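PDB 5CJP: Ras GTPase-activating-like protein IQGAP2 from Homo sapiens, which probably acts as a scaffold that binds the GTP-loaded forms of Rho-family GTPases through a domain related to Ras GTPase-activating proteins. Local coordinates for residues T109-L114 with G247-D252; A115-E120 with D185-S190. One frame throughout, in Å; residues are numbered along the deposited sequence.

Read from the N terminus, the chain enters helix 111-123, which serves both contacts: its first turn belongs to interaction 1 and the turns that follow to interaction 2. Interaction 2 closes first, when helix 167-193 comes back against 115-120 and encloses an excursion just over half helical, with no strand. Interaction 1 closes later, after helix 222-243, when the loop 247-252 reaches the start of the same helix; the smaller circuit therefore lies wholly within the larger one. With centres 11 Å apart, the two contacts touch directly, for example where I250 O packs on A115 CB at 3.4 Å. Together they tie one helix of the GAP-related domain to a second helix and to a loop.

Interaction 1. Residues T109-L114 with G247-D252; sequences TLRQLL and GFDIID
R111 and I250 carry this contact, their CA atoms, 4.1 Å apart, being the nearest CA pair between 109-114 and 247-252. The guanidinium meets the loop in two ways. At its edge, in plane, R111 NE donates a weak hydrogen bond to I250 O, long at 3.3 Å but nearly straight (166° at the hydrogen). Over one face, offset toward its rim, lies D249 OD1, 3.1 Å from R111 NH2. That oxygen stands well out of the guanidinium plane and the two flat groups are turned 74° apart, so the salt bridge rests on charge alone. R111 NH2 also comes close to D252 N, but both are donors and the proximity is no bond.

I250 supplies the apolar half of the contact. Both its branches lie against the R111 backbone, I250 CD1 reaching on to L110 CB at 3.7 Å and I250 CG2 to L114 CB at 4.1 Å. A chi1 of -61° sets CG1 opposite the carbonyl carbon and CG2 opposite the backbone N, and the bend at chi2 then places CD1.

The R111 chain bends at chi3, which brings NE alongside the carbonyl oxygens of D249 and I250, though the angle to D249 O is too poor for a bond. L114 N bonds to L110 O in the first turn of helix 111-123. Further out, L110 rests on Y237 and M238 and L114 on I242, so the helix start touches helix 222-243 as well as the loop 247-252, where I250 also leans on P245.

Chemically, a buried isoleucine provides the shape fit and a partly exposed arginine adds one weak directional bond plus an out-of-plane ion pair; the polar part therefore probably contributes more through electrostatics than through strict hydrogen-bond geometry.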
loop_
_atom_site.group_PDB
_atom_site.type_symbol
_atom_site.label_atom_id
_atom_site.label_comp_id
_atom_site.label_asym_id
_atom_site.label_seq_id
_atom_site.Cartn_x
_atom_site.Cartn_y
_atom_site.Cartn_z
ATOM N N THR E 109 -15.572 -17.721 7.268
ATOM C CA THR E 109 -16.472 -18.832 6.980
ATOM C C THR E 109 -15.911 -20.098 7.617
ATOM O O THR E 109 -16.586 -20.757 8.412
ATOM C CB THR E 109 -16.657 -19.054 5.458
ATOM O OG1 THR E 109 -17.493 -20.203 5.246
ATOM C CG2 THR E 109 -15.303 -19.244 4.762
ATOM N N LEU E 110 -14.672 -20.438 7.273
ATOM C CA LEU E 110 -14.051 -21.610 7.860
ATOM C C LEU E 110 -13.566 -21.262 9.259
ATOM O O LEU E 110 -13.682 -22.067 10.181
ATOM C CB LEU E 110 -12.885 -22.107 6.995
ATOM C CG LEU E 110 -13.300 -22.891 5.747
ATOM C CD1 LEU E 110 -12.077 -23.396 5.026
ATOM C CD2 LEU E 110 -14.177 -24.043 6.148
ATOM N N ARG E 111 -13.031 -20.054 9.419
ATOM C CA ARG E 111 -12.554 -19.642 10.731
ATOM C C ARG E 111 -13.775 -19.372 11.603
ATOM O O ARG E 111 -13.743 -19.559 12.815
ATOM C CB ARG E 111 -11.641 -18.408 10.628
ATOM C CG ARG E 111 -12.281 -17.077 10.910
ATOM C CD ARG E 111 -11.240 -15.953 10.857
ATOM N NE ARG E 111 -10.080 -16.217 11.712
ATOM C CZ ARG E 111 -9.195 -15.294 12.095
ATOM N NH1 ARG E 111 -9.331 -14.038 11.707
ATOM N NH2 ARG E 111 -8.163 -15.621 12.862
ATOM N N GLN E 112 -14.866 -18.965 10.975
ATOM C CA GLN E 112 -16.095 -18.716 11.712
ATOM C C GLN E 112 -16.881 -20.017 11.709
ATOM O O GLN E 112 -18.090 -20.019 11.501
ATOM C CB GLN E 112 -16.920 -17.624 11.023
ATOM C CG GLN E 112 -18.213 -17.268 11.737
ATOM C CD GLN E 112 -19.326 -16.858 10.782
ATOM O OE1 GLN E 112 -20.395 -17.469 10.758
ATOM N NE2 GLN E 112 -19.084 -15.813 10.001
ATOM N N LEU E 113 -16.195 -21.130 11.936
ATOM C CA LEU E 113 -16.859 -22.430 11.917
ATOM C C LEU E 113 -15.961 -23.528 12.491
ATOM O O LEU E 113 -16.451 -24.524 13.032
ATOM C CB LEU E 113 -17.255 -22.762 10.467
ATOM C CG LEU E 113 -17.985 -24.065 10.117
ATOM C CD1 LEU E 113 -18.582 -23.954 8.732
ATOM C CD2 LEU E 113 -17.027 -25.226 10.161
ATOM N N LEU E 114 -14.648 -23.337 12.378
ATOM C CA LEU E 114 -13.694 -24.309 12.878
ATOM C C LEU E 114 -12.852 -23.761 14.007
ATOM O O LEU E 114 -12.369 -24.521 14.845
ATOM C CB LEU E 114 -12.756 -24.758 11.762
ATOM C CG LEU E 114 -13.288 -25.576 10.590
ATOM C CD1 LEU E 114 -12.155 -25.742 9.569
ATOM C CD2 LEU E 114 -13.804 -26.926 11.076
ATOM N N GLY E 247 -2.040 -21.880 8.839
ATOM C CA GLY E 247 -1.779 -21.594 7.439
ATOM C C GLY E 247 -2.989 -21.019 6.727
ATOM O O GLY E 247 -2.870 -20.115 5.910
ATOM N N PHE E 248 -4.170 -21.530 7.042
ATOM C CA PHE E 248 -5.376 -21.036 6.401
ATOM C C PHE E 248 -6.134 -20.008 7.225
ATOM O O PHE E 248 -7.348 -19.875 7.096
ATOM C CB PHE E 248 -6.280 -22.208 6.032
ATOM C CG PHE E 248 -5.713 -23.067 4.959
ATOM C CD1 PHE E 248 -4.734 -24.014 5.258
ATOM C CD2 PHE E 248 -6.082 -22.870 3.620
ATOM C CE1 PHE E 248 -4.123 -24.750 4.239
ATOM C CE2 PHE E 248 -5.479 -23.602 2.591
ATOM C CZ PHE E 248 -4.500 -24.540 2.894
ATOM N N ASP E 249 -5.399 -19.282 8.063
ATOM C CA ASP E 249 -5.951 -18.227 8.915
ATOM C C ASP E 249 -7.265 -18.554 9.627
ATOM O O ASP E 249 -8.241 -17.812 9.517
ATOM C CB ASP E 249 -6.137 -16.950 8.096
ATOM C CG ASP E 249 -6.347 -15.721 8.963
ATOM O OD1 ASP E 249 -6.743 -15.874 10.140
ATOM O OD2 ASP E 249 -6.127 -14.600 8.456
ATOM N N ILE E 250 -7.287 -19.659 10.363
ATOM C CA ILE E 250 -8.480 -20.045 11.109
ATOM C C ILE E 250 -8.298 -19.464 12.501
ATOM O O ILE E 250 -9.270 -19.086 13.166
ATOM C CB ILE E 250 -8.607 -21.572 11.222
ATOM C CG1 ILE E 250 -8.710 -22.170 9.821
ATOM C CG2 ILE E 250 -9.810 -21.950 12.084
ATOM C CD1 ILE E 250 -9.842 -21.643 9.052
ATOM N N ILE E 251 -7.038 -19.396 12.929
ATOM C CA ILE E 251 -6.704 -18.854 14.241
ATOM C C ILE E 251 -5.623 -17.797 14.113
ATOM O O ILE E 251 -4.542 -18.039 13.576
ATOM C CB ILE E 251 -6.209 -19.942 15.235
ATOM C CG1 ILE E 251 -4.933 -20.601 14.699
ATOM C CG2 ILE E 251 -7.322 -20.958 15.504
ATOM C CD1 ILE E 251 -4.232 -21.490 15.694
ATOM N N ASP E 252 -5.949 -16.611 14.600
ATOM C CA ASP E 252 -5.043 -15.479 14.570
ATOM C C ASP E 252 -3.720 -15.894 15.213
ATOM O O ASP E 252 -3.700 -16.422 16.323
ATOM C CB ASP E 252 -5.726 -14.318 15.305
ATOM C CG ASP E 252 -4.762 -13.272 15.787
ATOM O OD1 ASP E 252 -3.899 -13.606 16.622
ATOM O OD2 ASP E 252 -4.886 -12.109 15.345
#

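Interaction 2. Residues A115-E120 with D185-S190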
loop_
_atom_site.group_PDB
_atom_site.type_symbol
_atom_site.label_atom_id
_atom_site.label_comp_id
_atom_site.label_asym_id
_atom_site.label_seq_id
_atom_site.Cartn_x
_atom_site.Cartn_y
_atom_site.Cartn_z
ATOM N N ALA E 115 -12.679 -22.444 14.026
ATOM C CA ALA E 115 -11.847 -21.794 15.028
ATOM C C ALA E 115 -12.126 -22.213 16.468
ATOM O O ALA E 115 -11.201 -22.569 17.196
ATOM C CB ALA E 115 -11.955 -20.272 14.887
ATOM N N PRO E 116 -13.396 -22.176 16.902
ATOM C CA PRO E 116 -13.757 -22.563 18.270
ATOM C C PRO E 116 -13.265 -23.954 18.695
ATOM O O PRO E 116 -12.565 -24.081 19.701
ATOM C CB PRO E 116 -15.276 -22.466 18.259
ATOM C CG PRO E 116 -15.520 -21.343 17.312
ATOM C CD PRO E 116 -14.577 -21.665 16.187
ATOM N N VAL E 117 -13.624 -24.987 17.933
ATOM C CA VAL E 117 -13.202 -26.343 18.271
ATOM C C VAL E 117 -11.729 -26.582 18.015
ATOM O O VAL E 117 -11.106 -27.416 18.671
ATOM C CB VAL E 117 -13.990 -27.422 17.491
ATOM C CG1 VAL E 117 -15.469 -27.268 17.762
ATOM C CG2 VAL E 117 -13.671 -27.346 15.999
ATOM N N VAL E 118 -11.163 -25.866 17.052
ATOM C CA VAL E 118 -9.750 -26.043 16.771
ATOM C C VAL E 118 -8.985 -25.364 17.893
ATOM O O VAL E 118 -8.000 -25.896 18.395
ATOM C CB VAL E 118 -9.348 -25.429 15.406
ATOM C CG1 VAL E 118 -7.853 -25.183 15.363
ATOM C CG2 VAL E 118 -9.733 -26.380 14.270
ATOM N N LYS E 119 -9.459 -24.185 18.287
ATOM C CA LYS E 119 -8.822 -23.422 19.351
ATOM C C LYS E 119 -8.842 -24.237 20.648
ATOM O O LYS E 119 -7.985 -24.071 21.519
ATOM C CB LYS E 119 -9.549 -22.090 19.543
ATOM C CG LYS E 119 -8.989 -21.254 20.664
ATOM C CD LYS E 119 -9.813 -20.001 20.906
ATOM C CE LYS E 119 -9.411 -19.328 22.218
ATOM N NZ LYS E 119 -7.928 -19.131 22.291
ATOM N N GLU E 120 -9.825 -25.125 20.761
ATOM C CA GLU E 120 -9.953 -25.981 21.933
ATOM C C GLU E 120 -8.910 -27.095 21.928
ATOM O O GLU E 120 -8.373 -27.453 22.974
ATOM C CB GLU E 120 -11.339 -26.617 21.980
ATOM C CG GLU E 120 -12.404 -25.755 22.595
ATOM C CD GLU E 120 -13.726 -26.484 22.706
ATOM O OE1 GLU E 120 -14.669 -25.919 23.301
ATOM O OE2 GLU E 120 -13.822 -27.625 22.196
ATOM N N ASP E 185 -15.524 -35.623 17.358
ATOM C CA ASP E 185 -16.970 -35.429 17.377
ATOM C C ASP E 185 -17.290 -33.943 17.505
ATOM O O ASP E 185 -18.265 -33.460 16.923
ATOM C CB ASP E 185 -17.625 -36.219 18.521
ATOM C CG ASP E 185 -19.085 -36.577 18.227
ATOM O OD1 ASP E 185 -19.902 -36.572 19.168
ATOM O OD2 ASP E 185 -19.418 -36.878 17.054
ATOM N N LYS E 186 -16.473 -33.214 18.264
ATOM C CA LYS E 186 -16.681 -31.781 18.404
ATOM C C LYS E 186 -16.517 -31.124 17.031
ATOM O O LYS E 186 -17.369 -30.349 16.608
ATOM C CB LYS E 186 -15.692 -31.182 19.405
ATOM C CG LYS E 186 -16.001 -31.547 20.853
ATOM C CD LYS E 186 -15.232 -30.703 21.849
ATOM C CE LYS E 186 -15.734 -30.986 23.264
ATOM N NZ LYS E 186 -15.053 -30.177 24.323
ATOM N N VAL E 187 -15.439 -31.446 16.322
ATOM C CA VAL E 187 -15.212 -30.885 14.997
ATOM C C VAL E 187 -16.355 -31.241 14.056
ATOM O O VAL E 187 -16.939 -30.379 13.410
ATOM C CB VAL E 187 -13.920 -31.416 14.368
ATOM C CG1 VAL E 187 -13.843 -30.977 12.927
ATOM C CG2 VAL E 187 -12.710 -30.916 15.146
ATOM N N LEU E 188 -16.658 -32.528 13.988
ATOM C CA LEU E 188 -17.712 -33.036 13.141
ATOM C C LEU E 188 -19.042 -32.336 13.343
ATOM O O LEU E 188 -19.708 -31.973 12.379
ATOM C CB LEU E 188 -17.891 -34.529 13.384
ATOM C CG LEU E 188 -19.107 -35.150 12.709
ATOM C CD1 LEU E 188 -18.940 -35.018 11.196
ATOM C CD2 LEU E 188 -19.264 -36.608 13.129
ATOM N N ASN E 189 -19.449 -32.150 14.587
ATOM C CA ASN E 189 -20.730 -31.502 14.839
ATOM C C ASN E 189 -20.765 -30.044 14.372
ATOM O O ASN E 189 -21.800 -29.574 13.892
ATOM C CB ASN E 189 -21.101 -31.619 16.326
ATOM C CG ASN E 189 -21.547 -33.043 16.714
ATOM O OD1 ASN E 189 -21.429 -33.442 17.871
ATOM N ND2 ASN E 189 -22.072 -33.797 15.749
ATOM N N SER E 190 -19.644 -29.334 14.496
ATOM C CA SER E 190 -19.586 -27.946 14.051
ATOM C C SER E 190 -19.868 -27.926 12.555
ATOM O O SER E 190 -20.698 -27.150 12.067
ATOM C CB SER E 190 -18.199 -27.359 14.290
ATOM O OG SER E 190 -17.789 -27.551 15.628
#
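V117 packs on V187 and S190 where two helices of the all-helical GAP-related domain run antiparallel, 171° between their directions, with short-segment axes 9.4 Å apart. Helix 111-123 supplies one side of the pair and helix 167-193 the other.

The apolar part is small. V117 CG2 meets V187 CG2 at 3.8 Å, the two side chains crossing at about a right angle. With chi1 at -58°, V117 holds CG2 between its backbone N and carbonyl carbon, while the other methyl, CG1, lies toward S190 OG and K186 O. V187 also touches V270 and L274 of helix 261-278, so a third helix covers the V187 side of the contact.

The charged part lies at the exposed margin. E120 OE2 and K186 NZ form a salt bridge at 3.5 Å; both chains are extended beyond CG, and OE2 also approaches the lysine's CD, at 3.4 Å, so the carboxylate meets the aliphatic shaft as well as the ammonium.

Within 185-190, K186 O accepts two bonds from S190, which reach it from opposite faces of the carbonyl plane: one from the backbone N and one from OG, at 3.0 Å, tilted 31° from that plane.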